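FMN reductase [NAD(P)H] (Bacillus subtilis, PDB 1ZCH) catalyses NAD(P)H-dependent reduction of flavin mononucleotide and also reduces nitroaromatic compounds, quinones, chromates and azo dyes, working as an FMN-containing homodimer. Local coordinates at residues R56-K59 against I60-A64; G103-S106 against V107-G110; E216-N219 against W220-I224. All coordinates share one frame; numbering follows the deposited sequence.

Contact 1: R56-K59 against I60-A64; sequences RKKK and ISELA
Ile-60 N donates to Arg-56 O at 3.0 Å, and the same four-residue step recurs from Ser-61 to Lys-57, from Glu-62 to Lys-58 and from Leu-63 to Lys-59. The last of these, Leu-63 N to Lys-59 O, is also 3.0 Å long, with an N-H...O angle of 157°. Four consecutive bonds of nearly equal length mark an undistorted stretch of alpha helix.

Aliphatic carbons of the later turn settle against carbonyl oxygens of the earlier one. Glu-62 CG lies 3.1 Å from Lys-58 O. Leu-63 CG comes to 3.3 Å from Lys-59 O, and Ile-60 CG1 approaches Arg-56 O equally closely. The CG1 branch of Ile-60 owes this to a first torsion of -68°, which sets it opposite its own carbonyl carbon and leans it back along the helix.

These residues make up all but the first two positions of helix 54-63, with Ala-64 just past its end; the helix lies against strand 46-51 of the antiparallel sheet in the nitroreductase fold. The buried side carries Ile-60, packed on Val-51 and on Leu-145 and Leu-148 of helix 142-148. Close to this exit lies the experimentally established FMN-binding residue Gln-67, whose backbone O receives a hydrogen bond from Ser-61 OG and whose NE2 donates to Ala-64 O.

Charged groups are spread around the helix without pairing inside it. Lys-58 NZ stays 5.4 Å from Glu-62 OE2, too far for a salt bridge, though a weak attraction is possible. Arg-56 instead forms a salt bridge through NH1 to Glu-185 of the second subunit, while Lys-57 sends its buried ammonium group to the backbone oxygens of Ile-70 and Ala-73.

Contact 2: G103-S106 against V107-G110; sequences GLES and VLVG
Leu-104 and Val-107 stand side by side at the opening turn of helix 104-127, a long helix of the nitroreductase fold that here meets the second subunit of the homodimer. Their apolar contact runs from Leu-104 CD2 to Val-107 CG2 at 3.9 Å. CG2, the valine branch opposite the carbonyl carbon, faces the leucine. Beyond this pair, Val-107 packs on Leu-108 of the second subunit.

Backbone hydrogen bonds join successive turns. Leu-108 N donates to Leu-104 O, Val-109 N to Glu-105 O and Gly-110 N to Ser-106 O; the last spans 2.9 Å with an N-H...O angle of 166°. At the start of the helix Gly-103 O takes two donors from Ser-106, its backbone N and its hydroxyl. A first torsion of 58° swings Ser-106 OG between its own N and carbonyl carbon, which brings it back along the chain to that oxygen.

The charged side chain in this buried setting is Glu-105. A bend at chi2 (61°) brings its carboxylate back toward the helix surface, near Val-109. OE2 forms a salt bridge with Arg-139 NH2 of the second subunit and a hydrogen bond with Tyr-232 OH of that subunit, partners that would probably favour the ionised carboxylate. Arg-139 of the second subunit also packs on Leu-108 and Val-109, linking the charged and apolar parts of the interface.

Glu-105 and Val-109 touch one turn apart, and one methyl meets both the backbone oxygen and the carboxylate of the glutamate: Val-109 CG2 lies 3.2 Å from Glu-105 O and 3.4 Å from Glu-105 OE2.

Contact 3: E216-N219 against W220-I224; sequences ETRN and WSQSI
Asn-219 reaches from the loop into the first turn of helix 220-228, where its side chain meets Gln-222. CB comes to 4.0 Å from Gln-222 OE1, and a first torsion of 59° places CG between the backbone N and the carbonyl carbon, turning the amide toward the start of the helix. CG comes within 3.4 Å of Gln-222 OE1. Beyond it OD1 accepts from Gln-222 N at 2.8 Å, the donor lying nearly in line with the C=O bond at 174°. The other tip atom, ND2, rests 3.5 Å from Gln-222 CD, with the two amide planes turned 36° apart.

Gln-222 answers with its own side chain: OE1 takes the Asn-219 N-H at 2.9 Å in an almost straight bond, and a water joins the same oxygen to Thr-217 O. Arg-218 CG lies against Gln-222 CB at 3.5 Å, while its guanidinium turns back to a salt bridge with Glu-216.

Ser-221 OG bonds to Asp-201 OD2 of helix 190-212 and to His-94 NE2 of the second subunit, and Trp-220 NE1 bonds to Asn-42 O of that subunit. The reciprocal side-chain-to-backbone bonds of Asn-219 and Gln-222 are those of a capping box, with Asn-219 as the N-cap.

Each contact is local, and each belongs to a different helix: contact 1 covers most of helix 54-63 and its exit, contact 2 the first two turns of helix 104-127, and contact 3 the loop entering helix 220-228. Contact 2 is fully buried, whereas contacts 1 and 3 are partly exposed. Main-chain bonds dominate contact 1, with Lys-58 and Lys-59 exposed, and Lys-57 and Ile-60 buried; contact 2 adds a carboxylate in a salt bridge across the subunit interface; contact 3 relies on side-chain amides at a helix start. All three reach the second subunit, contact 1 through Arg-56 alone. Their centres lie about 27 to 32 Å apart and none touches another.

Contact 1: R56-K59 against I60-A64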
ATOM      1  N   ARG A  56      -5.797  13.711  22.529  1.00 20.80           N
ATOM      2  CA  ARG A  56      -4.851  12.782  21.924  1.00 20.87           C
ATOM      3  C   ARG A  56      -4.611  13.130  20.455  1.00 18.81           C
ATOM      4  O   ARG A  56      -3.476  13.106  19.978  1.00 19.30           O
ATOM      5  CB  ARG A  56      -5.379  11.345  22.056  1.00 20.84           C
ATOM      6  CG  ARG A  56      -4.477  10.276  21.447  1.00 22.79           C
ATOM      7  CD  ARG A  56      -4.993   8.863  21.731  1.00 21.86           C
ATOM      8  NE  ARG A  56      -4.884   8.512  23.148  1.00 23.22           N
ATOM      9  CZ  ARG A  56      -5.905   8.469  23.998  1.00 23.85           C
ATOM     10  NH1 ARG A  56      -7.137   8.747  23.587  1.00 24.51           N
ATOM     11  NH2 ARG A  56      -5.691   8.156  25.270  1.00 24.82           N
ATOM     12  N   LYS A  57      -5.684  13.466  19.749  1.00 17.47           N
ATOM     13  CA  LYS A  57      -5.596  13.816  18.334  1.00 17.47           C
ATOM     14  C   LYS A  57      -4.781  15.100  18.152  1.00 19.04           C
ATOM     15  O   LYS A  57      -4.024  15.242  17.186  1.00 16.39           O
ATOM     16  CB  LYS A  57      -7.011  13.973  17.757  1.00 15.91           C
ATOM     17  CG  LYS A  57      -7.074  14.144  16.239  1.00 15.92           C
ATOM     18  CD  LYS A  57      -8.438  13.752  15.666  1.00 14.86           C
ATOM     19  CE  LYS A  57      -9.588  14.567  16.261  1.00 15.99           C
ATOM     20  NZ  LYS A  57      -9.444  16.030  15.990  1.00 15.46           N
ATOM     21  N   LYS A  58      -4.928  16.031  19.090  1.00 19.62           N
ATOM     22  CA  LYS A  58      -4.190  17.287  19.031  1.00 20.89           C
ATOM     23  C   LYS A  58      -2.696  16.997  19.175  1.00 20.64           C
ATOM     24  O   LYS A  58      -1.869  17.578  18.472  1.00 20.62           O
ATOM     25  CB  LYS A  58      -4.660  18.229  20.147  1.00 23.52           C
ATOM     26  CG  LYS A  58      -3.995  19.597  20.152  1.00 29.68           C
ATOM     27  CD  LYS A  58      -4.544  20.467  21.284  1.00 33.74           C
ATOM     28  CE  LYS A  58      -3.880  21.840  21.320  1.00 36.24           C
ATOM     29  NZ  LYS A  58      -4.357  22.671  22.470  1.00 36.00           N
ATOM     30  N   LYS A  59      -2.354  16.084  20.080  1.00 20.50           N
ATOM     31  CA  LYS A  59      -0.956  15.725  20.291  1.00 19.92           C
ATOM     32  C   LYS A  59      -0.387  15.093  19.023  1.00 19.39           C
ATOM     33  O   LYS A  59       0.751  15.359  18.643  1.00 18.64           O
ATOM     34  CB  LYS A  59      -0.831  14.736  21.452  0.50 20.21           C
ATOM     35  CG  LYS A  59      -1.307  15.269  22.794  0.50 20.78           C
ATOM     36  CD  LYS A  59      -1.196  14.201  23.871  0.50 21.65           C
ATOM     37  CE  LYS A  59      -1.678  14.717  25.214  0.50 22.83           C
ATOM     38  NZ  LYS A  59      -0.879  15.886  25.669  0.50 24.10           N
ATOM     39  N   ILE A  60      -1.182  14.246  18.378  1.00 18.41           N
ATOM     40  CA  ILE A  60      -0.749  13.595  17.147  1.00 17.07           C
ATOM     41  C   ILE A  60      -0.446  14.655  16.094  1.00 18.37           C
ATOM     42  O   ILE A  60       0.564  14.581  15.391  1.00 17.16           O
ATOM     43  CB  ILE A  60      -1.840  12.639  16.605  1.00 16.72           C
ATOM     44  CG1 ILE A  60      -2.000  11.447  17.552  1.00 17.25           C
ATOM     45  CG2 ILE A  60      -1.474  12.170  15.202  1.00 17.06           C
ATOM     46  CD1 ILE A  60      -3.077  10.452  17.131  1.00 14.55           C
ATOM     47  N   SER A  61      -1.330  15.642  15.993  1.00 18.54           N
ATOM     48  CA  SER A  61      -1.162  16.723  15.030  1.00 20.49           C
ATOM     49  C   SER A  61       0.170  17.443  15.233  1.00 20.52           C
ATOM     50  O   SER A  61       0.865  17.773  14.268  1.00 19.60           O
ATOM     51  CB  SER A  61      -2.309  17.723  15.166  1.00 21.21           C
ATOM     52  OG  SER A  61      -2.137  18.808  14.274  1.00 25.24           O
ATOM     53  N   GLU A  62       0.519  17.686  16.493  1.00 21.25           N
ATOM     54  CA  GLU A  62       1.762  18.373  16.822  1.00 22.67           C
ATOM     55  C   GLU A  62       2.972  17.529  16.439  1.00 22.00           C
ATOM     56  O   GLU A  62       3.968  18.045  15.931  1.00 23.39           O
ATOM     57  CB  GLU A  62       1.800  18.700  18.318  1.00 26.47           C
ATOM     58  CG  GLU A  62       0.555  19.432  18.807  1.00 31.68           C
ATOM     59  CD  GLU A  62       0.665  19.901  20.245  1.00 35.61           C
ATOM     60  OE1 GLU A  62       1.028  19.083  21.120  1.00 37.77           O
ATOM     61  OE2 GLU A  62       0.377  21.093  20.499  1.00 38.55           O
ATOM     62  N   LEU A  63       2.882  16.227  16.682  1.00 21.01           N
ATOM     63  CA  LEU A  63       3.969  15.314  16.354  1.00 20.41           C
ATOM     64  C   LEU A  63       4.117  15.171  14.837  1.00 21.58           C
ATOM     65  O   LEU A  63       5.190  14.820  14.340  1.00 22.75           O
ATOM     66  CB  LEU A  63       3.707  13.943  16.983  1.00 19.38           C
ATOM     67  CG  LEU A  63       3.735  13.875  18.516  1.00 19.45           C
ATOM     68  CD1 LEU A  63       3.337  12.483  18.987  1.00 17.92           C
ATOM     69  CD2 LEU A  63       5.127  14.223  19.013  1.00 20.11           C
ATOM     70  N   ALA A  64       3.039  15.451  14.109  1.00 21.41           N
ATOM     71  CA  ALA A  64       3.043  15.351  12.652  1.00 22.63           C
ATOM     72  C   ALA A  64       3.425  16.663  11.969  1.00 23.99           C
ATOM     73  O   ALA A  64       3.166  16.851  10.780  1.00 25.77           O
ATOM     74  CB  ALA A  64       1.674  14.889  12.160  1.00 22.98           C
TER

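Contact 2: G103-S106 against V107-G110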
ATOM      1  N   GLY A 103      14.842  -9.384   8.657  1.00 12.04           N
ATOM      2  CA  GLY A 103      15.235  -8.990   7.316  1.00 12.02           C
ATOM      3  C   GLY A 103      14.230  -7.980   6.793  1.00 12.36           C
ATOM      4  O   GLY A 103      13.092  -7.947   7.260  1.00 11.52           O
ATOM      5  N   LEU A 104      14.637  -7.157   5.831  1.00  9.87           N
ATOM      6  CA  LEU A 104      13.751  -6.138   5.274  1.00 11.34           C
ATOM      7  C   LEU A 104      12.495  -6.669   4.585  1.00 12.02           C
ATOM      8  O   LEU A 104      11.562  -5.909   4.327  1.00 10.81           O
ATOM      9  CB  LEU A 104      14.532  -5.230   4.316  1.00 11.68           C
ATOM     10  CG  LEU A 104      15.513  -4.281   5.023  1.00 13.60           C
ATOM     11  CD1 LEU A 104      16.342  -3.514   4.005  1.00 13.83           C
ATOM     12  CD2 LEU A 104      14.729  -3.319   5.908  1.00 13.75           C
ATOM     13  N   GLU A 105      12.453  -7.965   4.292  1.00 12.07           N
ATOM     14  CA  GLU A 105      11.269  -8.537   3.653  1.00 10.99           C
ATOM     15  C   GLU A 105      10.038  -8.247   4.517  1.00 10.91           C
ATOM     16  O   GLU A 105       8.963  -7.947   3.996  1.00  7.79           O
ATOM     17  CB  GLU A 105      11.440 -10.050   3.466  1.00 11.99           C
ATOM     18  CG  GLU A 105      10.165 -10.819   3.089  1.00 11.86           C
ATOM     19  CD  GLU A 105       9.535 -10.373   1.770  1.00 13.20           C
ATOM     20  OE1 GLU A 105      10.180  -9.635   0.993  1.00 11.34           O
ATOM     21  OE2 GLU A 105       8.381 -10.780   1.503  1.00 13.77           O
ATOM     22  N   SER A 106      10.202  -8.329   5.837  1.00 10.40           N
ATOM     23  CA  SER A 106       9.098  -8.069   6.761  1.00  9.67           C
ATOM     24  C   SER A 106       8.630  -6.622   6.634  1.00  9.60           C
ATOM     25  O   SER A 106       7.433  -6.338   6.687  1.00  9.49           O
ATOM     26  CB  SER A 106       9.532  -8.344   8.205  1.00 11.22           C
ATOM     27  OG  SER A 106      10.645  -7.544   8.564  1.00 10.26           O
ATOM     28  N   VAL A 107       9.584  -5.712   6.461  1.00  8.40           N
ATOM     29  CA  VAL A 107       9.272  -4.295   6.321  1.00  9.36           C
ATOM     30  C   VAL A 107       8.472  -4.066   5.038  1.00  8.70           C
ATOM     31  O   VAL A 107       7.501  -3.307   5.032  1.00 10.09           O
ATOM     32  CB  VAL A 107      10.568  -3.441   6.302  1.00  9.81           C
ATOM     33  CG1 VAL A 107      10.250  -1.990   5.935  1.00 10.95           C
ATOM     34  CG2 VAL A 107      11.245  -3.503   7.678  1.00 10.74           C
ATOM     35  N   LEU A 108       8.869  -4.726   3.956  1.00  8.36           N
ATOM     36  CA  LEU A 108       8.147  -4.570   2.699  1.00  8.71           C
ATOM     37  C   LEU A 108       6.748  -5.160   2.838  1.00 10.12           C
ATOM     38  O   LEU A 108       5.773  -4.567   2.380  1.00 10.79           O
ATOM     39  CB  LEU A 108       8.888  -5.260   1.546  1.00  9.71           C
ATOM     40  CG  LEU A 108      10.265  -4.694   1.184  1.00  9.44           C
ATOM     41  CD1 LEU A 108      10.805  -5.431  -0.035  1.00 10.01           C
ATOM     42  CD2 LEU A 108      10.165  -3.195   0.907  1.00  9.21           C
ATOM     43  N   VAL A 109       6.645  -6.327   3.469  1.00  8.61           N
ATOM     44  CA  VAL A 109       5.334  -6.954   3.657  1.00  8.77           C
ATOM     45  C   VAL A 109       4.402  -6.019   4.428  1.00 10.05           C
ATOM     46  O   VAL A 109       3.259  -5.793   4.029  1.00  8.23           O
ATOM     47  CB  VAL A 109       5.447  -8.297   4.430  1.00  8.64           C
ATOM     48  CG1 VAL A 109       4.057  -8.789   4.838  1.00 10.44           C
ATOM     49  CG2 VAL A 109       6.129  -9.341   3.553  1.00  9.93           C
ATOM     50  N   GLY A 110       4.903  -5.474   5.531  1.00  8.81           N
ATOM     51  CA  GLY A 110       4.098  -4.578   6.341  1.00  9.03           C
ATOM     52  C   GLY A 110       3.708  -3.284   5.648  1.00 10.00           C
ATOM     53  O   GLY A 110       2.560  -2.839   5.754  1.00  7.61           O
TER

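Contact 3: E216-N219 against W220-I224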
ATOM      1  N   GLU A 216       1.393  30.775  -6.441  1.00 46.48           N
ATOM      2  CA  GLU A 216       2.339  29.678  -6.621  1.00 43.77           C
ATOM      3  C   GLU A 216       2.325  29.164  -8.056  1.00 40.63           C
ATOM      4  O   GLU A 216       1.264  28.925  -8.632  1.00 38.93           O
ATOM      5  CB  GLU A 216       2.019  28.532  -5.657  1.00 46.52           C
ATOM      6  CG  GLU A 216       2.569  28.738  -4.256  1.00 49.91           C
ATOM      7  CD  GLU A 216       4.080  28.882  -4.248  1.00 52.04           C
ATOM      8  OE1 GLU A 216       4.766  27.964  -4.751  1.00 53.35           O
ATOM      9  OE2 GLU A 216       4.583  29.909  -3.741  1.00 52.78           O
ATOM     10  N   THR A 217       3.515  28.993  -8.624  1.00 36.44           N
ATOM     11  CA  THR A 217       3.654  28.528  -9.998  1.00 33.03           C
ATOM     12  C   THR A 217       4.674  27.400 -10.138  1.00 29.33           C
ATOM     13  O   THR A 217       5.042  27.022 -11.250  1.00 27.59           O
ATOM     14  CB  THR A 217       4.089  29.678 -10.919  1.00 33.88           C
ATOM     15  OG1 THR A 217       5.334  30.215 -10.453  1.00 34.14           O
ATOM     16  CG2 THR A 217       3.032  30.777 -10.930  1.00 34.86           C
ATOM     17  N   ARG A 218       5.133  26.873  -9.010  1.00 27.22           N
ATOM     18  CA  ARG A 218       6.111  25.789  -9.010  1.00 23.91           C
ATOM     19  C   ARG A 218       5.574  24.581  -9.784  1.00 21.15           C
ATOM     20  O   ARG A 218       4.390  24.254  -9.681  1.00 20.91           O
ATOM     21  CB  ARG A 218       6.423  25.387  -7.564  1.00 26.37           C
ATOM     22  CG  ARG A 218       7.446  24.279  -7.420  1.00 28.24           C
ATOM     23  CD  ARG A 218       7.687  23.913  -5.956  1.00 31.27           C
ATOM     24  NE  ARG A 218       8.303  24.999  -5.195  1.00 33.46           N
ATOM     25  CZ  ARG A 218       7.648  25.807  -4.365  1.00 34.99           C
ATOM     26  NH1 ARG A 218       6.344  25.659  -4.178  1.00 36.85           N
ATOM     27  NH2 ARG A 218       8.300  26.763  -3.716  1.00 34.92           N
ATOM     28  N   ASN A 219       6.427  23.926 -10.568  1.00 15.51           N
ATOM     29  CA  ASN A 219       5.969  22.753 -11.308  1.00 14.08           C
ATOM     30  C   ASN A 219       6.219  21.489 -10.487  1.00 12.65           C
ATOM     31  O   ASN A 219       6.535  21.569  -9.298  1.00 12.40           O
ATOM     32  CB  ASN A 219       6.643  22.648 -12.685  1.00 11.93           C
ATOM     33  CG  ASN A 219       8.149  22.562 -12.602  1.00 11.08           C
ATOM     34  OD1 ASN A 219       8.700  21.964 -11.683  1.00 14.42           O
ATOM     35  ND2 ASN A 219       8.830  23.146 -13.587  1.00 11.24           N
ATOM     36  N   TRP A 220       6.075  20.326 -11.112  1.00 10.96           N
ATOM     37  CA  TRP A 220       6.256  19.061 -10.407  1.00 10.63           C
ATOM     38  C   TRP A 220       7.708  18.743 -10.051  1.00 10.18           C
ATOM     39  O   TRP A 220       8.030  18.538  -8.883  1.00 10.22           O
ATOM     40  CB  TRP A 220       5.670  17.915 -11.237  1.00 11.15           C
ATOM     41  CG  TRP A 220       5.670  16.591 -10.536  1.00 10.36           C
ATOM     42  CD1 TRP A 220       4.846  16.199  -9.516  1.00 11.12           C
ATOM     43  CD2 TRP A 220       6.512  15.470 -10.825  1.00 10.98           C
ATOM     44  NE1 TRP A 220       5.119  14.899  -9.159  1.00 11.93           N
ATOM     45  CE2 TRP A 220       6.137  14.427  -9.946  1.00 10.70           C
ATOM     46  CE3 TRP A 220       7.548  15.243 -11.743  1.00 11.49           C
ATOM     47  CZ2 TRP A 220       6.762  13.174  -9.958  1.00 10.07           C
ATOM     48  CZ3 TRP A 220       8.174  13.995 -11.755  1.00  9.45           C
ATOM     49  CH2 TRP A 220       7.774  12.975 -10.867  1.00 12.25           C
ATOM     50  N   SER A 221       8.590  18.697 -11.047  1.00 11.18           N
ATOM     51  CA  SER A 221       9.987  18.380 -10.766  1.00 11.57           C
ATOM     52  C   SER A 221      10.599  19.340  -9.740  1.00 11.62           C
ATOM     53  O   SER A 221      11.423  18.930  -8.919  1.00 12.02           O
ATOM     54  CB  SER A 221      10.815  18.385 -12.060  1.00 10.46           C
ATOM     55  OG  SER A 221      10.829  19.664 -12.666  1.00 12.32           O
ATOM     56  N   GLN A 222      10.201  20.611  -9.782  1.00 12.25           N
ATOM     57  CA  GLN A 222      10.722  21.584  -8.824  1.00 13.04           C
ATOM     58  C   GLN A 222      10.256  21.212  -7.420  1.00 14.33           C
ATOM     59  O   GLN A 222      11.014  21.326  -6.460  1.00 14.46           O
ATOM     60  CB  GLN A 222      10.248  23.002  -9.170  1.00 14.30           C
ATOM     61  CG  GLN A 222      10.850  23.552 -10.463  1.00 13.41           C
ATOM     62  CD  GLN A 222      10.247  24.886 -10.874  1.00 14.50           C
ATOM     63  OE1 GLN A 222       9.066  25.142 -10.646  1.00 14.34           O
ATOM     64  NE2 GLN A 222      11.055  25.732 -11.508  1.00 12.77           N
ATOM     65  N   SER A 223       9.010  20.761  -7.302  1.00 12.72           N
ATOM     66  CA  SER A 223       8.481  20.371  -5.999  1.00 14.04           C
ATOM     67  C   SER A 223       9.206  19.134  -5.484  1.00 13.37           C
ATOM     68  O   SER A 223       9.679  19.106  -4.346  1.00 14.89           O
ATOM     69  CB  SER A 223       6.977  20.083  -6.090  1.00 14.70           C
ATOM     70  OG  SER A 223       6.479  19.632  -4.837  1.00 15.60           O
ATOM     71  N   ILE A 224       9.297  18.113  -6.330  1.00 13.63           N
ATOM     72  CA  ILE A 224       9.960  16.867  -5.957  1.00 14.01           C
ATOM     73  C   ILE A 224      11.409  17.111  -5.557  1.00 14.56           C
ATOM     74  O   ILE A 224      11.904  16.527  -4.589  1.00 14.18           O
ATOM     75  CB  ILE A 224       9.922  15.850  -7.124  1.00 14.85           C
ATOM     76  CG1 ILE A 224       8.468  15.541  -7.494  1.00 15.10           C
ATOM     77  CG2 ILE A 224      10.649  14.569  -6.731  1.00 14.77           C
ATOM     78  CD1 ILE A 224       7.636  14.990  -6.344  1.00 15.33           C
TER
HETATM   79  O   HOH W   1       7.344  26.569 -12.600  1.00 28.07           O